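Local coordinates for kelch domain-containing protein (Colletotrichum graminicola M1.001, PDB 5C86), which probably oxidises alcohols as a copper-dependent fungal alcohol oxidase of the galactose oxidase and glyoxal oxidase (AA5) family, crystallised here without its metal, at residues Lys46-Ser50 against Ser60-Val64; Cys223-Tyr229 against Gly279-Val285; Ala233-Tyr239 against Asn253-Leu259; Met286-Trp292 against Trp368-Tyr372; Ala382-Ile387 against Val471-Gln476. All coordinates share one frame; numbering follows the deposited sequence. Where two conformers were deposited one is given.

Contact 1 (Lys46-Ser50 against Ser60-Val64)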
# COMPACT_ATOMS: atom_id res chain seq x y z
N LYS A 46 17.35 16.39 -0.50
CA LYS A 46 16.57 16.48 -1.74
C LYS A 46 16.20 15.07 -2.14
O LYS A 46 16.77 14.12 -1.61
CB LYS A 46 17.42 17.20 -2.85
CG LYS A 46 18.55 16.38 -3.40
CD LYS A 46 19.57 17.32 -4.13
CE LYS A 46 20.51 16.50 -4.96
NZ LYS A 46 21.55 17.36 -5.65
N THR A 47 15.28 14.95 -3.09
CA THR A 47 14.94 13.64 -3.67
C THR A 47 14.85 13.64 -5.16
O THR A 47 14.18 14.56 -5.72
CB THR A 47 13.55 13.15 -3.08
OG1 THR A 47 13.48 13.32 -1.68
CG2 THR A 47 13.28 11.72 -3.51
N TYR A 48 15.41 12.62 -5.76
CA TYR A 48 15.28 12.27 -7.15
C TYR A 48 14.01 11.45 -7.36
O TYR A 48 13.80 10.48 -6.66
CB TYR A 48 16.46 11.53 -7.70
CG TYR A 48 17.63 12.45 -7.95
CD1 TYR A 48 18.53 12.75 -6.93
CD2 TYR A 48 17.81 13.03 -9.22
CE1 TYR A 48 19.65 13.59 -7.19
CE2 TYR A 48 18.89 13.87 -9.47
CZ TYR A 48 19.80 14.13 -8.46
OH TYR A 48 20.88 14.97 -8.69
N THR A 49 13.27 11.78 -8.43
CA THR A 49 12.00 11.09 -8.80
C THR A 49 11.98 10.84 -10.25
O THR A 49 12.69 11.53 -11.06
CB THR A 49 10.74 11.80 -8.33
OG1 THR A 49 10.44 12.91 -9.23
CG2 THR A 49 10.80 12.28 -6.92
N SER A 50 11.20 9.87 -10.66
CA SER A 50 10.97 9.59 -12.08
C SER A 50 9.51 9.13 -12.21
O SER A 50 8.88 8.74 -11.22
CB SER A 50 11.94 8.59 -12.63
OG SER A 50 11.65 8.13 -13.94
N SER A 60 10.32 9.09 -17.60
CA SER A 60 10.92 10.43 -17.54
C SER A 60 12.37 10.39 -16.99
O SER A 60 12.74 9.47 -16.22
CB SER A 60 10.06 11.34 -16.66
OG SER A 60 10.25 11.12 -15.27
N ASP A 61 13.16 11.40 -17.34
CA ASP A 61 14.46 11.51 -16.75
C ASP A 61 14.33 11.82 -15.26
O ASP A 61 13.35 12.46 -14.79
CB ASP A 61 15.27 12.66 -17.43
CG ASP A 61 15.48 12.44 -18.93
OD1 ASP A 61 15.74 11.32 -19.41
OD2 ASP A 61 15.42 13.45 -19.65
N ALA A 62 15.36 11.45 -14.50
CA ALA A 62 15.33 11.71 -13.08
C ALA A 62 15.41 13.19 -12.83
O ALA A 62 16.27 13.87 -13.43
CB ALA A 62 16.47 10.97 -12.38
N ILE A 63 14.52 13.73 -12.01
CA ILE A 63 14.59 15.10 -11.59
C ILE A 63 14.64 15.25 -10.10
O ILE A 63 14.12 14.40 -9.35
CB ILE A 63 13.41 15.97 -12.15
CG1 ILE A 63 12.09 15.64 -11.47
CG2 ILE A 63 13.33 15.78 -13.69
CD1 ILE A 63 10.85 16.32 -12.07
N VAL A 64 15.19 16.37 -9.63
CA VAL A 64 15.13 16.76 -8.29
C VAL A 64 13.81 17.40 -7.97
O VAL A 64 13.60 18.62 -8.00
CB VAL A 64 16.35 17.62 -7.81
CG1 VAL A 64 16.16 17.99 -6.35
CG2 VAL A 64 17.62 16.86 -8.01
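Tyr48 and Val64 face each other as a non-hydrogen-bonded antiparallel pair, and the valine puts one methyl group on the phenol ring. From its start the tyrosine side chain runs close to the other strand: CB and then CD2 pass the carbonyl oxygen of Ile63, and CD2 also meets the methyl of Ala62, CB, at 4.0 Å. Farther out CE1, CE2, CZ and OH all come within reach of Val64 CG2, which stands 3.5 Å above the ring plane and offset toward the rim, a CH-pi contact with CG2 3.7 Å from the Tyr48 ring centroid. Val64 has CG1 anti to its backbone N (chi1 179°), which leaves CG2 for the ring and puts CG1 against CB of Lys46 at 3.8 Å. Next along, Thr49 and Ile63 form the hydrogen-bonded pair: Thr49 N to Ile63 O is 2.9 Å and Ile63 N to Thr49 O 3.0 Å. On this second face Thr49 OG1 lies near Ile63 CG1, but its hydrogen bond is with Gln65. Toward the turn, Ser50 OG adds a bond to the carbonyl O of Ser60 at 2.9 Å, tilted 29° from the carbonyl plane, beside the backbone bonding of Ser60 with Leu51. The whole is a beta hairpin of strands 47-52 and 63-66, with strand 28-31 alongside the first of them.

Contact 2 (Cys223-Tyr229 against Gly279-Val285)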
# COMPACT_ATOMS: atom_id res chain seq x y z
N CYS A 223 8.51 -6.97 8.57
CA CYS A 223 8.52 -6.96 7.10
C CYS A 223 7.82 -8.15 6.52
O CYS A 223 8.14 -8.60 5.41
CB CYS A 223 9.91 -6.78 6.53
SG CYS A 223 10.60 -5.16 7.09
N GLY A 224 6.83 -8.66 7.30
CA GLY A 224 5.67 -9.37 6.76
C GLY A 224 4.80 -8.35 6.08
O GLY A 224 5.11 -7.16 6.10
N VAL A 225 3.77 -8.80 5.41
CA VAL A 225 2.87 -7.93 4.65
C VAL A 225 1.45 -8.10 5.12
O VAL A 225 1.06 -9.17 5.66
CB VAL A 225 2.98 -8.19 3.16
CG1 VAL A 225 4.32 -7.76 2.63
CG2 VAL A 225 2.73 -9.61 2.78
N SER A 226 0.64 -7.11 4.90
CA SER A 226 -0.79 -7.14 5.25
C SER A 226 -1.59 -6.29 4.33
O SER A 226 -1.06 -5.28 3.80
CB SER A 226 -1.04 -6.74 6.69
OG SER A 226 -0.84 -5.35 6.97
N VAL A 227 -2.86 -6.64 4.10
CA VAL A 227 -3.73 -5.87 3.25
C VAL A 227 -5.17 -6.08 3.61
O VAL A 227 -5.61 -7.20 3.77
CB VAL A 227 -3.51 -6.06 1.74
CG1 VAL A 227 -3.78 -7.49 1.39
CG2 VAL A 227 -4.37 -5.12 0.94
N MET A 228 -5.93 -4.98 3.63
CA MET A 228 -7.33 -5.00 3.87
C MET A 228 -8.03 -5.27 2.55
O MET A 228 -8.27 -4.37 1.77
CB MET A 228 -7.78 -3.69 4.46
CG MET A 228 -9.24 -3.73 4.92
SD MET A 228 -9.79 -2.23 5.72
CE MET A 228 -9.05 -2.50 7.32
N TYR A 229 -8.40 -6.52 2.33
CA TYR A 229 -8.95 -6.95 1.07
C TYR A 229 -10.48 -6.86 1.02
O TYR A 229 -11.07 -6.98 -0.05
CB TYR A 229 -8.48 -8.37 0.72
CG TYR A 229 -9.02 -9.44 1.61
CD1 TYR A 229 -10.22 -9.98 1.38
CD2 TYR A 229 -8.30 -9.85 2.70
CE1 TYR A 229 -10.71 -10.98 2.24
CE2 TYR A 229 -8.75 -10.81 3.59
CZ TYR A 229 -9.97 -11.33 3.33
OH TYR A 229 -10.40 -12.34 4.15
N GLY A 279 10.32 -12.64 3.61
CA GLY A 279 10.56 -11.38 4.30
C GLY A 279 10.95 -10.34 3.25
O GLY A 279 11.70 -10.63 2.30
N PHE A 280 10.37 -9.16 3.40
CA PHE A 280 10.58 -8.05 2.41
C PHE A 280 9.78 -8.23 1.12
O PHE A 280 10.04 -7.53 0.13
CB PHE A 280 12.08 -7.72 2.08
CG PHE A 280 12.97 -7.61 3.29
CD1 PHE A 280 12.66 -6.82 4.39
CD2 PHE A 280 14.15 -8.37 3.36
CE1 PHE A 280 13.48 -6.78 5.51
CE2 PHE A 280 14.96 -8.31 4.49
CZ PHE A 280 14.59 -7.55 5.58
N ALA A 281 8.74 -9.06 1.14
CA ALA A 281 7.81 -9.14 0.03
C ALA A 281 6.87 -7.97 0.00
O ALA A 281 6.90 -7.09 0.88
CB ALA A 281 7.04 -10.44 -0.03
N ASN A 282 6.05 -7.89 -1.07
CA ASN A 282 4.96 -6.95 -1.16
C ASN A 282 3.69 -7.71 -1.44
O ASN A 282 3.71 -8.75 -2.08
CB ASN A 282 5.14 -5.94 -2.25
CG ASN A 282 6.24 -4.92 -1.96
OD1 ASN A 282 5.94 -3.88 -1.42
ND2 ASN A 282 7.47 -5.24 -2.26
N ALA A 283 2.57 -7.22 -0.91
CA ALA A 283 1.28 -7.83 -1.21
C ALA A 283 0.34 -6.81 -1.79
O ALA A 283 0.31 -5.69 -1.30
CB ALA A 283 0.65 -8.41 0.03
N VAL A 284 -0.41 -7.19 -2.81
CA VAL A 284 -1.25 -6.27 -3.55
C VAL A 284 -2.64 -6.86 -3.67
O VAL A 284 -2.80 -7.94 -4.21
CB VAL A 284 -0.66 -5.95 -4.94
CG1 VAL A 284 -1.62 -5.05 -5.73
CG2 VAL A 284 0.70 -5.25 -4.80
N VAL A 285 -3.66 -6.11 -3.24
CA VAL A 285 -5.05 -6.51 -3.46
C VAL A 285 -5.53 -6.07 -4.84
O VAL A 285 -5.27 -4.97 -5.26
CB VAL A 285 -6.03 -6.10 -2.34
CG1 VAL A 285 -6.23 -4.63 -2.23
CG2 VAL A 285 -7.42 -6.76 -2.51
O HOH W 1 7.34 -10.37 3.44
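Two neighbouring blades of the kelch beta-propeller meet here through their first strands, 225-230 and 282-285, nearly parallel with short-segment axes 12° and 6.5 Å apart. At that spacing side chains, not backbone bonds, fill the gap. Val225 CG2 rests on Ala283 CB at 3.7 Å, while its other methyl, CG1, sits only 3.2 Å from the carbonyl O of Ala281. Two residues on, in one of the two conformers modelled for Val227, its CG2 meets Val285 CG1. Val285 has CG2 anti to its backbone N, and this methyl reaches past the pair to Tyr229 CB, just where the chain turns a corner. Toward the other end the strands give way to loop and the backbones draw together: Phe280 N donates to Cys223 O at 3.1 Å, and water 1 ties that same oxygen to Ala281 N. Beside this bond Cys223 lays CB 3.5 Å from Phe280 CD1, with SG at the ring edge, 4.8 Å from the Phe280 centroid, a Cys sulfur-aromatic contact. The side chain of Cys223 lies about 6 Å from that of His423, which binds copper in the metal-bound enzyme; the site is empty here. The chemistry is divided: small apolar groups fill the space between the strands, at whose start Ala281 O is buried without a polar partner, while the Cys223 carbonyl joins the loops by one backbone bond and one water.

Contact 3 (Ala233-Tyr239 against Asn253-Leu259)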
# COMPACT_ATOMS: atom_id res chain seq x y z
N ALA A 233 -16.28 -5.96 5.33
CA ALA A 233 -16.33 -7.10 6.26
C ALA A 233 -15.24 -7.02 7.30
O ALA A 233 -15.13 -7.93 8.15
CB ALA A 233 -16.22 -8.40 5.46
N GLY A 234 -14.37 -5.99 7.20
CA GLY A 234 -13.34 -5.87 8.20
C GLY A 234 -12.22 -6.90 8.06
O GLY A 234 -11.64 -7.26 9.04
N LYS A 235 -11.89 -7.34 6.87
CA LYS A 235 -11.00 -8.44 6.67
C LYS A 235 -9.60 -8.01 6.20
O LYS A 235 -9.46 -7.24 5.22
CB LYS A 235 -11.52 -9.38 5.62
CG LYS A 235 -12.89 -9.97 5.88
CD LYS A 235 -12.81 -11.09 6.83
CE LYS A 235 -14.15 -11.81 6.96
NZ LYS A 235 -14.00 -12.83 8.00
N ILE A 236 -8.60 -8.45 6.95
CA ILE A 236 -7.18 -8.18 6.66
C ILE A 236 -6.41 -9.48 6.49
O ILE A 236 -6.49 -10.35 7.37
CB ILE A 236 -6.57 -7.31 7.72
CG1 ILE A 236 -7.39 -6.04 7.92
CG2 ILE A 236 -5.10 -7.01 7.41
CD1 ILE A 236 -6.96 -5.27 9.11
N PHE A 237 -5.65 -9.63 5.41
CA PHE A 237 -4.80 -10.78 5.21
C PHE A 237 -3.42 -10.41 5.67
O PHE A 237 -2.95 -9.26 5.42
CB PHE A 237 -4.73 -11.06 3.71
CG PHE A 237 -3.63 -11.98 3.27
CD1 PHE A 237 -3.73 -13.36 3.47
CD2 PHE A 237 -2.57 -11.49 2.57
CE1 PHE A 237 -2.78 -14.22 3.04
CE2 PHE A 237 -1.58 -12.37 2.11
CZ PHE A 237 -1.71 -13.74 2.28
N THR A 238 -2.73 -11.33 6.33
CA THR A 238 -1.33 -11.12 6.78
C THR A 238 -0.48 -12.23 6.38
O THR A 238 -0.95 -13.38 6.29
CB THR A 238 -1.21 -10.96 8.30
OG1 THR A 238 -1.43 -12.24 8.98
CG2 THR A 238 -2.17 -9.86 8.83
N TYR A 239 0.82 -11.99 6.07
CA TYR A 239 1.68 -13.05 5.55
C TYR A 239 3.13 -12.80 5.94
O TYR A 239 3.65 -11.73 5.70
CB TYR A 239 1.65 -13.14 4.00
CG TYR A 239 2.34 -14.37 3.45
CD1 TYR A 239 1.67 -15.57 3.48
CD2 TYR A 239 3.62 -14.35 3.00
CE1 TYR A 239 2.24 -16.73 3.05
CE2 TYR A 239 4.23 -15.51 2.56
CZ TYR A 239 3.49 -16.68 2.55
OH TYR A 239 4.04 -17.88 2.08
N ASN A 253 3.78 -18.07 7.19
CA ASN A 253 2.54 -18.06 7.95
C ASN A 253 1.55 -17.09 7.33
O ASN A 253 1.89 -15.99 6.88
CB ASN A 253 2.75 -17.67 9.40
CG ASN A 253 3.55 -18.69 10.20
OD1 ASN A 253 3.76 -19.82 9.79
ND2 ASN A 253 3.94 -18.29 11.33
N ALA A 254 0.28 -17.47 7.31
CA ALA A 254 -0.82 -16.77 6.59
C ALA A 254 -2.01 -16.71 7.59
O ALA A 254 -2.41 -17.75 8.13
CB ALA A 254 -1.15 -17.44 5.35
N HIS A 255 -2.59 -15.55 7.76
CA HIS A 255 -3.73 -15.32 8.68
C HIS A 255 -4.73 -14.39 8.04
O HIS A 255 -4.38 -13.55 7.18
CB HIS A 255 -3.35 -14.73 10.02
CG HIS A 255 -2.48 -15.60 10.83
ND1 HIS A 255 -1.10 -15.71 10.64
CD2 HIS A 255 -2.79 -16.48 11.82
CE1 HIS A 255 -0.62 -16.60 11.51
NE2 HIS A 255 -1.62 -17.08 12.24
N ILE A 256 -6.01 -14.57 8.38
CA ILE A 256 -7.04 -13.58 8.13
C ILE A 256 -7.54 -13.03 9.45
O ILE A 256 -7.94 -13.82 10.30
CB ILE A 256 -8.22 -14.15 7.30
CG1 ILE A 256 -7.83 -14.45 5.85
CG2 ILE A 256 -9.45 -13.22 7.41
CD1 ILE A 256 -8.85 -15.32 5.11
N LEU A 257 -7.51 -11.72 9.60
CA LEU A 257 -7.98 -10.97 10.75
C LEU A 257 -9.33 -10.43 10.43
O LEU A 257 -9.58 -9.96 9.26
CB LEU A 257 -7.06 -9.79 11.08
CG LEU A 257 -5.57 -10.00 11.09
CD1 LEU A 257 -4.83 -8.79 11.63
CD2 LEU A 257 -5.01 -11.24 11.61
N THR A 258 -10.29 -10.47 11.41
CA THR A 258 -11.60 -9.90 11.17
C THR A 258 -11.86 -8.89 12.26
O THR A 258 -11.83 -9.25 13.43
CB THR A 258 -12.71 -11.01 11.18
OG1 THR A 258 -12.45 -12.03 10.21
CG2 THR A 258 -14.06 -10.40 10.87
N LEU A 259 -12.08 -7.64 11.90
CA LEU A 259 -12.23 -6.52 12.78
C LEU A 259 -13.68 -6.41 13.09
O LEU A 259 -14.50 -6.47 12.19
CB LEU A 259 -11.74 -5.20 12.14
CG LEU A 259 -10.20 -5.00 12.21
CD1 LEU A 259 -9.43 -6.13 11.58
CD2 LEU A 259 -9.86 -3.72 11.52
O HOH W 2 0.57 -14.22 8.89
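Strands 235-239 and 254-258 run antiparallel, their short-segment axes 4.6 Å apart, and backbone bonds pair Ile236 with Leu257 and Thr238 with His255. Leu257 N to Ile236 O, 2.8 Å, is nearly straight at 175°. Beyond the strand end Leu259 N still bonds to Gly234 O; phi is positive at Gly234, and Leu259 O occupies the place a CB would take. Lys235 and Thr258 lie side by side; a bend at chi2 (-80°) brings Lys235 NZ to Thr258 OG1 at 2.8 Å. These are the two middle strands of a four-stranded propeller blade. On the face of Phe237 and Tyr239, Ala254 CB lies at the edge of the Tyr239 ring, 3.9 Å from Tyr239 CD1, while the Phe237 ring stacks on Phe315 of the neighbouring blade. On the other face Ile236 CD1 meets Leu259 CD1 at 3.6 Å, and the side chains of Thr238 and Leu257 cross at about a right angle, CG2 near CD1. Thr238 OG1 lies between its backbone N and carbonyl carbon (chi1 72°), close to His255 CB. There water 2 links it to the imidazole, 2.8 Å from Thr238 OG1 and 2.8 Å from His255 ND1, lying in the plane of the His255 ring.

Contact 4 (Met286-Trp292 against Trp368-Tyr372)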
# COMPACT_ATOMS: atom_id res chain seq x y z
N MET A 286 -6.20 -6.98 -5.53
CA MET A 286 -6.76 -6.81 -6.85
C MET A 286 -8.28 -6.61 -6.84
O MET A 286 -8.94 -6.90 -5.84
CB MET A 286 -6.37 -8.04 -7.64
CG MET A 286 -4.91 -8.01 -8.08
SD MET A 286 -4.42 -9.66 -8.65
CE MET A 286 -4.32 -10.34 -7.22
N PRO A 287 -8.83 -6.13 -7.96
CA PRO A 287 -10.27 -5.80 -7.92
C PRO A 287 -11.18 -6.94 -7.59
O PRO A 287 -12.28 -6.64 -7.05
CB PRO A 287 -10.57 -5.29 -9.34
CG PRO A 287 -9.33 -5.40 -10.07
CD PRO A 287 -8.18 -5.51 -9.12
N ASP A 288 -10.85 -8.17 -7.90
CA ASP A 288 -11.67 -9.30 -7.55
C ASP A 288 -11.50 -9.80 -6.17
O ASP A 288 -12.14 -10.79 -5.80
CB ASP A 288 -11.35 -10.48 -8.47
CG ASP A 288 -9.91 -10.90 -8.51
OD1 ASP A 288 -9.08 -10.34 -7.80
OD2 ASP A 288 -9.60 -11.87 -9.29
N GLY A 289 -10.65 -9.17 -5.36
CA GLY A 289 -10.47 -9.58 -3.96
C GLY A 289 -9.37 -10.54 -3.72
O GLY A 289 -9.03 -10.78 -2.58
N LYS A 290 -8.71 -10.95 -4.79
CA LYS A 290 -7.53 -11.77 -4.60
C LYS A 290 -6.33 -10.92 -4.24
O LYS A 290 -6.35 -9.67 -4.38
CB LYS A 290 -7.23 -12.69 -5.81
CG LYS A 290 -8.35 -13.71 -6.06
CD LYS A 290 -7.87 -14.71 -7.20
CE LYS A 290 -8.99 -15.54 -7.83
NZ LYS A 290 -9.61 -14.71 -8.92
N ILE A 291 -5.29 -11.58 -3.75
CA ILE A 291 -4.09 -10.89 -3.27
C ILE A 291 -2.84 -11.50 -3.89
O ILE A 291 -2.68 -12.71 -3.92
CB ILE A 291 -3.96 -10.93 -1.78
CG1 ILE A 291 -5.21 -10.29 -1.13
CG2 ILE A 291 -2.71 -10.23 -1.28
CD1 ILE A 291 -5.39 -10.56 0.34
N TRP A 292 -1.98 -10.69 -4.46
CA TRP A 292 -0.71 -11.23 -5.05
C TRP A 292 0.43 -10.90 -4.11
O TRP A 292 0.52 -9.73 -3.66
CB TRP A 292 -0.51 -10.56 -6.33
CG TRP A 292 0.59 -11.12 -7.21
CD1 TRP A 292 0.65 -12.36 -7.68
CD2 TRP A 292 1.65 -10.37 -7.80
NE1 TRP A 292 1.71 -12.46 -8.58
CE2 TRP A 292 2.33 -11.26 -8.65
CE3 TRP A 292 2.07 -9.05 -7.72
CZ2 TRP A 292 3.38 -10.83 -9.45
CZ3 TRP A 292 3.12 -8.63 -8.56
CH2 TRP A 292 3.72 -9.55 -9.40
N TRP A 368 2.89 -7.18 -14.05
CA TRP A 368 2.33 -8.51 -14.14
C TRP A 368 0.82 -8.40 -14.46
O TRP A 368 0.10 -7.68 -13.78
CB TRP A 368 2.48 -9.32 -12.86
CG TRP A 368 1.95 -10.68 -12.89
CD1 TRP A 368 2.39 -11.77 -13.66
CD2 TRP A 368 0.89 -11.21 -12.08
NE1 TRP A 368 1.64 -12.83 -13.43
CE2 TRP A 368 0.71 -12.55 -12.44
CE3 TRP A 368 0.01 -10.63 -11.11
CZ2 TRP A 368 -0.23 -13.37 -11.81
CZ3 TRP A 368 -0.87 -11.43 -10.51
CH2 TRP A 368 -1.08 -12.76 -10.88
N SER A 369 0.40 -9.10 -15.48
CA SER A 369 -1.00 -9.18 -15.85
C SER A 369 -1.56 -10.41 -15.20
O SER A 369 -1.19 -11.58 -15.52
CB SER A 369 -1.20 -9.27 -17.39
OG SER A 369 -0.88 -8.11 -18.03
N PRO A 370 -2.55 -10.24 -14.27
CA PRO A 370 -3.11 -11.40 -13.66
C PRO A 370 -4.00 -12.30 -14.56
O PRO A 370 -4.39 -11.85 -15.64
CB PRO A 370 -3.97 -10.81 -12.45
CG PRO A 370 -3.42 -9.47 -12.26
CD PRO A 370 -3.03 -8.98 -13.64
N PRO A 371 -4.37 -13.50 -14.11
CA PRO A 371 -5.25 -14.41 -14.91
C PRO A 371 -6.53 -13.75 -15.36
O PRO A 371 -7.04 -14.11 -16.43
CB PRO A 371 -5.52 -15.56 -13.97
CG PRO A 371 -4.33 -15.58 -13.09
CD PRO A 371 -3.92 -14.15 -12.86
N TYR A 372 -7.11 -12.79 -14.61
CA TYR A 372 -8.38 -12.26 -14.99
C TYR A 372 -8.27 -11.40 -16.25
O TYR A 372 -9.32 -10.93 -16.75
CB TYR A 372 -9.04 -11.44 -13.83
CG TYR A 372 -8.26 -10.34 -13.18
CD1 TYR A 372 -7.44 -9.44 -13.85
CD2 TYR A 372 -8.40 -10.13 -11.82
CE1 TYR A 372 -6.74 -8.43 -13.24
CE2 TYR A 372 -7.67 -9.10 -11.17
CZ TYR A 372 -6.84 -8.27 -11.88
OH TYR A 372 -6.14 -7.27 -11.23
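Trp292 and Trp368 form an offset stack between two blades of the propeller, with planes 4° apart and the five-membered ring of Trp292 3.8 Å, centroid to centroid, from the six-membered ring of Trp368. Trp368 CE3 stands over the centre of the Trp292 ring. The opposite face of Trp368 is covered by Pro370 CA, so the indole is sandwiched. Next to the stack Met286 SD touches Pro370 CG at 3.8 Å and lies oblique to the Tyr372 ring, a Met-aromatic contact with SD 5.0 Å from the centroid. Tyr372 reaches into the turn of residues 286-289: its OH meets Pro287 CD at 3.4 Å, and its edge receives the carboxylate of Asp288, turned 68° from the ring.

Farther out, each polar end has a hydrogen-bond partner: Trp292 NE1 with Thr325 OG1, Trp368 NE1 with the carbonyl of Val3, and Tyr372 OH with that of Ala344. The type I turn closes through Gly289 N and Met286 O, and Asp288 OD1 accepts from Lys290 N to make an Asx turn. Lys290 NZ forms a salt bridge with Asp288 OD2, arriving from above the carboxylate plane, and the same OD2 lies 3.3 Å from Tyr372 CD2.

Contact 5 (Ala382-Ile387 against Val471-Gln476)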
# COMPACT_ATOMS: atom_id res chain seq x y z
N ALA A 382 -8.07 -11.23 -22.78
CA ALA A 382 -9.50 -11.10 -22.84
C ALA A 382 -9.96 -9.73 -23.33
O ALA A 382 -9.31 -8.70 -23.18
CB ALA A 382 -10.07 -11.32 -21.40
N LYS A 383 -11.20 -9.78 -23.88
CA LYS A 383 -11.87 -8.57 -24.24
C LYS A 383 -12.43 -8.02 -22.92
O LYS A 383 -13.09 -8.73 -22.19
CB LYS A 383 -13.00 -8.84 -25.29
CG LYS A 383 -13.96 -7.67 -25.45
CD LYS A 383 -13.28 -6.59 -26.23
CE LYS A 383 -14.29 -5.47 -26.60
NZ LYS A 383 -15.12 -5.06 -25.45
N ARG A 384 -12.09 -6.80 -22.62
CA ARG A 384 -12.43 -6.20 -21.32
C ARG A 384 -13.66 -5.37 -21.46
O ARG A 384 -13.82 -4.64 -22.45
CB ARG A 384 -11.25 -5.38 -20.83
CG ARG A 384 -9.99 -6.18 -20.65
CD ARG A 384 -8.77 -5.38 -20.21
NE ARG A 384 -8.93 -4.87 -18.86
CZ ARG A 384 -7.95 -4.43 -18.11
NH1 ARG A 384 -6.72 -4.33 -18.66
NH2 ARG A 384 -8.18 -4.06 -16.88
N PRO A 385 -14.46 -5.30 -20.37
CA PRO A 385 -15.52 -4.30 -20.38
C PRO A 385 -14.95 -2.89 -20.20
O PRO A 385 -13.76 -2.73 -19.88
CB PRO A 385 -16.38 -4.76 -19.18
CG PRO A 385 -15.43 -5.37 -18.25
CD PRO A 385 -14.33 -6.00 -19.09
N VAL A 386 -15.76 -1.88 -20.45
CA VAL A 386 -15.39 -0.48 -20.40
C VAL A 386 -16.45 0.33 -19.58
O VAL A 386 -17.63 0.25 -19.89
CB VAL A 386 -15.29 0.10 -21.81
CG1 VAL A 386 -15.00 1.57 -21.79
CG2 VAL A 386 -14.18 -0.67 -22.62
N ILE A 387 -15.98 1.15 -18.64
CA ILE A 387 -16.85 2.15 -18.01
C ILE A 387 -16.90 3.36 -18.92
O ILE A 387 -15.84 4.01 -19.16
CB ILE A 387 -16.33 2.55 -16.62
CG1 ILE A 387 -16.35 1.33 -15.76
CG2 ILE A 387 -17.20 3.74 -16.05
CD1 ILE A 387 -15.77 1.58 -14.36
N VAL A 471 -13.58 -10.60 -15.76
CA VAL A 471 -12.62 -9.72 -16.33
C VAL A 471 -12.88 -8.27 -15.98
O VAL A 471 -13.98 -7.76 -16.21
CB VAL A 471 -12.66 -9.84 -17.90
CG1 VAL A 471 -11.65 -8.93 -18.48
CG2 VAL A 471 -12.55 -11.32 -18.30
N PRO A 472 -11.90 -7.55 -15.40
CA PRO A 472 -12.11 -6.18 -15.03
C PRO A 472 -11.88 -5.20 -16.14
O PRO A 472 -11.01 -5.39 -17.04
CB PRO A 472 -11.09 -5.93 -13.96
CG PRO A 472 -9.93 -6.83 -14.34
CD PRO A 472 -10.56 -8.05 -14.93
N CYS A 473 -12.64 -4.12 -16.11
CA CYS A 473 -12.35 -2.96 -16.90
C CYS A 473 -11.05 -2.30 -16.44
O CYS A 473 -10.49 -2.64 -15.37
CB CYS A 473 -13.46 -1.96 -16.91
SG CYS A 473 -13.80 -1.19 -15.31
N VAL A 474 -10.57 -1.31 -17.22
CA VAL A 474 -9.59 -0.36 -16.71
C VAL A 474 -10.36 0.60 -15.81
O VAL A 474 -11.50 1.05 -16.11
CB VAL A 474 -8.92 0.37 -17.89
CG1 VAL A 474 -8.06 1.51 -17.37
CG2 VAL A 474 -8.17 -0.61 -18.75
N ALA A 475 -9.83 0.91 -14.65
CA ALA A 475 -10.60 1.67 -13.67
C ALA A 475 -10.79 3.08 -13.98
O ALA A 475 -10.04 3.68 -14.74
CB ALA A 475 -9.97 1.52 -12.30
N GLN A 476 -11.89 3.63 -13.42
CA GLN A 476 -12.11 5.08 -13.39
C GLN A 476 -11.86 5.60 -12.01
O GLN A 476 -12.17 4.93 -11.03
CB GLN A 476 -13.53 5.47 -13.86
CG GLN A 476 -13.79 5.08 -15.31
CD GLN A 476 -12.75 5.64 -16.30
OE1 GLN A 476 -12.32 6.81 -16.21
NE2 GLN A 476 -12.40 4.82 -17.28
O HOH W 3 -11.61 -1.06 -19.91
O HOH W 4 -13.06 1.38 -18.28
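Arg384 turns its guanidinium edge to the carbonyls of segment 471-476 and one face to a methyl. A bend at chi3 (68°) brings NE to Pro472 O at 2.8 Å, nearly along the C=O axis; NH2 adds weak bonds to Pro472 O and to Cys473 O, both 3.1 Å. Val474 CG2 stands 3.8 Å above the centre of the group, while the aliphatic stem, at CG, crosses Val471 at about a right angle. Pro385 CD and CG lie against Val471 O. Ile387 CD1 packs on Cys473 SG at 3.5 Å, and Ile387 CG2 and Gln476 CG meet at 3.7 Å with their chains running oppositely. Water 3 joins Pro385 O to Val474 N, and water 4 joins Ile387 N to Val474 O. Both segments lie in the early set domain; Arg384 NH2 also bonds to Asp343 O in a propeller blade loop. One cation spread over peptide oxygens, with water bridging the backbones, thus holds the two loops.

In the fold
Contacts 2, 3 and 4 form a continuous run through the propeller. Strand 225-230 of contact 2 is the sheet neighbour of strand 235-239 in contact 3, with Val225 O 2.9 Å from Tyr239 N, while strand 282-285 pairs with strand 291-294 of contact 4. Ile291 also packs on Val227 and Phe237, bringing all three contacts together. Contact 4 then passes to contact 5 through Tyr372, whose CD1 lies 3.6 Å from Pro472 CD, linking propeller and early set domain. Contact 1 stands apart, its centre about 27 Å from that of contact 2. The empty copper site lies nearest contact 2: between side chains, Cys223 is about 6 Å from His423, Thr47 of contact 1 about 11 Å.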